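Local coordinates for protein hydrolase, isochorismatase family (Pseudomonas putida, PDB 4L07) that hydrolyses the amide of maleamate, probably to maleate and ammonia, as an amidase of the isochorismatase family, at residues Asp28-Phe33 against Phe67-Tyr72. Residues are numbered along the deposited sequence; the frame is centred on the assembly and turned at random.
Sequences DFSYGF and FTTIAY
Asp28 and Thr68 meet in what is probably the active site of this isochorismatase-family amidase, at the C-terminal ends of two neighbouring parallel strands, 22-27 and 65-70. Thr68 OG1 donates a hydrogen bond of 2.9 Å to Asp28 OD1. It arrives from above the carboxylate, 55° out of its plane. With CG anti to its own carbonyl carbon (chi1 -60°), Asp28 turns the carboxylate over the C-terminal end of strand 65-70, toward Thr68 and Ile70. The other oxygen, OD2, forms a salt bridge with Lys116 and lies 3.4 Å from Ile70 CD1. Replacing Asp28 by alanine removes both oxygens, which is likely to leave Lys116 without its charged mate and Thr68 OG1 without this acceptor.

The backbones also join. Asp28 N gives a weak bond to Thr68 O at 3.1 Å. Water 1 donates to Thr68 O at 2.8 Å and accepts from Phe29 N. Phe29 centres an inverse gamma turn, which leads to Ser30 at the N-cap of helix 31-34.

Water 2 ties this helix start to the strand. It donates to Thr69 OG1 at 2.8 Å and to Ile70 O, and also bonds Ser30 OG. Thr69 OG1 also bonds Val99 O. Water 2 lies in plane at the edge of the Phe33 ring, and Ile70 CD1 approaches the same ring obliquely, 3.9 Å from CZ. The Phe33 side chain is about 4 Å from a bound sulfate, measured between nearest atoms; the ion probably comes from the crystallisation liquor but may mark a pocket. Asp28, just after strand 22-27, paired with Lys116 of strand 112-116 across the end of the intervening strand 65-70, fits the aspartate and lysine of the Asp-Lys-Cys catalytic triad of isochorismatase-like hydrolases.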
ATOM      1  N   ASP A  28      19.274   4.252  -2.264  1.00 19.66           N
ATOM      2  CA  ASP A  28      20.251   3.291  -1.733  1.00 19.81           C
ATOM      3  C   ASP A  28      21.709   3.560  -2.119  1.00 20.07           C
ATOM      4  O   ASP A  28      22.461   2.615  -2.389  1.00 20.32           O
ATOM      5  CB  ASP A  28      19.877   1.852  -2.130  1.00 20.21           C
ATOM      6  CG  ASP A  28      18.517   1.427  -1.599  1.00 20.97           C
ATOM      7  OD1 ASP A  28      17.972   2.110  -0.701  1.00 22.11           O
ATOM      8  OD2 ASP A  28      17.996   0.388  -2.071  1.00 21.11           O
ATOM      9  N   PHE A  29      22.111   4.829  -2.135  1.00 20.32           N
ATOM     10  CA  PHE A  29      23.539   5.158  -2.186  1.00 21.20           C
ATOM     11  C   PHE A  29      24.120   5.052  -0.764  1.00 21.19           C
ATOM     12  O   PHE A  29      24.683   6.011  -0.228  1.00 22.08           O
ATOM     13  CB  PHE A  29      23.800   6.547  -2.797  1.00 21.12           C
ATOM     14  CG  PHE A  29      23.914   6.563  -4.311  1.00 21.54           C
ATOM     15  CD1 PHE A  29      24.333   5.437  -5.024  1.00 21.37           C
ATOM     16  CD2 PHE A  29      23.647   7.732  -5.018  1.00 21.99           C
ATOM     17  CE1 PHE A  29      24.446   5.475  -6.412  1.00 21.62           C
ATOM     18  CE2 PHE A  29      23.758   7.778  -6.404  1.00 22.23           C
ATOM     19  CZ  PHE A  29      24.158   6.645  -7.102  1.00 22.19           C
ATOM     20  N   SER A  30      23.945   3.882  -0.157  1.00 21.69           N
ATOM     21  CA  SER A  30      24.545   3.548   1.135  1.00 21.96           C
ATOM     22  C   SER A  30      25.875   2.849   0.883  1.00 21.96           C
ATOM     23  O   SER A  30      26.113   2.350  -0.220  1.00 22.47           O
ATOM     24  CB  SER A  30      23.610   2.647   1.944  1.00 22.52           C
ATOM     25  OG  SER A  30      23.441   1.390   1.315  1.00 22.88           O
ATOM     26  N   TYR A  31      26.742   2.806   1.892  1.00 22.66           N
ATOM     27  CA  TYR A  31      28.052   2.165   1.731  1.00 22.18           C
ATOM     28  C   TYR A  31      27.950   0.700   1.290  1.00 21.83           C
ATOM     29  O   TYR A  31      28.794   0.214   0.547  1.00 21.71           O
ATOM     30  CB  TYR A  31      28.892   2.293   3.005  1.00 23.50           C
ATOM     31  CG  TYR A  31      29.350   3.710   3.272  1.00 24.67           C
ATOM     32  CD1 TYR A  31      30.254   4.347   2.415  1.00 24.58           C
ATOM     33  CD2 TYR A  31      28.877   4.420   4.375  1.00 25.33           C
ATOM     34  CE1 TYR A  31      30.674   5.648   2.657  1.00 25.26           C
ATOM     35  CE2 TYR A  31      29.286   5.721   4.618  1.00 25.63           C
ATOM     36  CZ  TYR A  31      30.189   6.326   3.759  1.00 25.88           C
ATOM     37  OH  TYR A  31      30.596   7.616   4.007  1.00 26.08           O
ATOM     38  N   GLY A  32      26.908   0.009   1.744  1.00 20.92           N
ATOM     39  CA  GLY A  32      26.663  -1.379   1.345  1.00 20.78           C
ATOM     40  C   GLY A  32      26.561  -1.560  -0.161  1.00 20.40           C
ATOM     41  O   GLY A  32      26.884  -2.627  -0.685  1.00 21.47           O
ATOM     42  N   PHE A  33      26.125  -0.507  -0.848  1.00 20.54           N
ATOM     43  CA  PHE A  33      25.969  -0.525  -2.295  1.00 20.32           C
ATOM     44  C   PHE A  33      27.046   0.269  -3.046  1.00 21.02           C
ATOM     45  O   PHE A  33      27.154   0.138  -4.256  1.00 21.87           O
ATOM     46  CB  PHE A  33      24.567  -0.044  -2.690  1.00 20.19           C
ATOM     47  CG  PHE A  33      23.469  -0.949  -2.205  1.00 20.17           C
ATOM     48  CD1 PHE A  33      23.177  -2.131  -2.879  1.00 20.03           C
ATOM     49  CD2 PHE A  33      22.739  -0.634  -1.060  1.00 20.66           C
ATOM     50  CE1 PHE A  33      22.177  -2.979  -2.425  1.00 20.06           C
ATOM     51  CE2 PHE A  33      21.737  -1.481  -0.602  1.00 20.02           C
ATOM     52  CZ  PHE A  33      21.458  -2.655  -1.285  1.00 20.07           C
ATOM     53  N   PHE A  67      16.556  10.651   0.625  1.00 21.28           N
ATOM     54  CA  PHE A  67      17.438   9.492   0.474  1.00 21.87           C
ATOM     55  C   PHE A  67      16.771   8.237   1.015  1.00 21.99           C
ATOM     56  O   PHE A  67      16.046   8.297   2.005  1.00 22.18           O
ATOM     57  CB  PHE A  67      18.741   9.711   1.251  1.00 21.87           C
ATOM     58  CG  PHE A  67      19.603  10.815   0.707  1.00 22.13           C
ATOM     59  CD1 PHE A  67      19.322  12.153   0.985  1.00 22.29           C
ATOM     60  CD2 PHE A  67      20.724  10.515  -0.064  1.00 22.49           C
ATOM     61  CE1 PHE A  67      20.123  13.171   0.482  1.00 22.87           C
ATOM     62  CE2 PHE A  67      21.533  11.528  -0.566  1.00 22.63           C
ATOM     63  CZ  PHE A  67      21.230  12.854  -0.296  1.00 22.79           C
ATOM     64  N   THR A  68      17.031   7.098   0.373  1.00 21.72           N
ATOM     65  CA  THR A  68      16.549   5.810   0.869  1.00 21.84           C
ATOM     66  C   THR A  68      17.704   4.886   1.231  1.00 21.96           C
ATOM     67  O   THR A  68      18.811   5.020   0.702  1.00 21.72           O
ATOM     68  CB  THR A  68      15.614   5.105  -0.144  1.00 22.35           C
ATOM     69  OG1 THR A  68      16.389   4.484  -1.170  1.00 23.24           O
ATOM     70  CG2 THR A  68      14.651   6.096  -0.779  1.00 22.59           C
ATOM     71  N   THR A  69      17.439   3.958   2.141  1.00 21.10           N
ATOM     72  CA  THR A  69      18.400   2.936   2.527  1.00 21.50           C
ATOM     73  C   THR A  69      17.632   1.668   2.888  1.00 21.34           C
ATOM     74  O   THR A  69      16.498   1.736   3.387  1.00 21.39           O
ATOM     75  CB  THR A  69      19.313   3.403   3.698  1.00 21.95           C
ATOM     76  OG1 THR A  69      20.401   2.486   3.877  1.00 23.23           O
ATOM     77  CG2 THR A  69      18.531   3.519   5.008  1.00 22.22           C
ATOM     78  N   ILE A  70      18.238   0.521   2.604  1.00 20.60           N
ATOM     79  CA  ILE A  70      17.727  -0.763   3.060  1.00 20.48           C
ATOM     80  C   ILE A  70      18.429  -1.101   4.376  1.00 21.01           C
ATOM     81  O   ILE A  70      19.663  -1.164   4.433  1.00 20.31           O
ATOM     82  CB  ILE A  70      18.001  -1.888   2.030  1.00 20.29           C
ATOM     83  CG1 ILE A  70      17.207  -1.649   0.732  1.00 20.02           C
ATOM     84  CG2 ILE A  70      17.682  -3.250   2.637  1.00 20.97           C
ATOM     85  CD1 ILE A  70      17.617  -2.539  -0.432  1.00 19.86           C
ATOM     86  N   ALA A  71      17.648  -1.312   5.430  1.00 20.39           N
ATOM     87  CA  ALA A  71      18.196  -1.706   6.731  1.00 21.37           C
ATOM     88  C   ALA A  71      17.255  -2.669   7.443  1.00 21.78           C
ATOM     89  O   ALA A  71      16.037  -2.478   7.406  1.00 22.79           O
ATOM     90  CB  ALA A  71      18.442  -0.478   7.595  1.00 21.04           C
ATOM     91  N   TYR A  72      17.825  -3.696   8.075  1.00 22.01           N
ATOM     92  CA  TYR A  72      17.058  -4.721   8.799  1.00 22.28           C
ATOM     93  C   TYR A  72      17.434  -4.865  10.262  1.00 24.34           C
ATOM     94  O   TYR A  72      18.600  -4.741  10.635  1.00 24.33           O
ATOM     95  CB  TYR A  72      17.240  -6.100   8.165  1.00 21.36           C
ATOM     96  CG  TYR A  72      16.905  -6.129   6.708  1.00 20.59           C
ATOM     97  CD1 TYR A  72      15.580  -6.083   6.283  1.00 20.67           C
ATOM     98  CD2 TYR A  72      17.913  -6.175   5.750  1.00 20.26           C
ATOM     99  CE1 TYR A  72      15.266  -6.090   4.934  1.00 19.71           C
ATOM    100  CE2 TYR A  72      17.612  -6.185   4.401  1.00 20.22           C
ATOM    101  CZ  TYR A  72      16.285  -6.148   4.003  1.00 20.26           C
ATOM    102  OH  TYR A  72      15.972  -6.151   2.670  1.00 19.52           O
TER
HETATM  103  O   HOH W   1      20.487   6.838  -0.657  1.00 19.43           O
HETATM  104  O   HOH W   2      21.283   0.255   2.518  1.00 20.14           O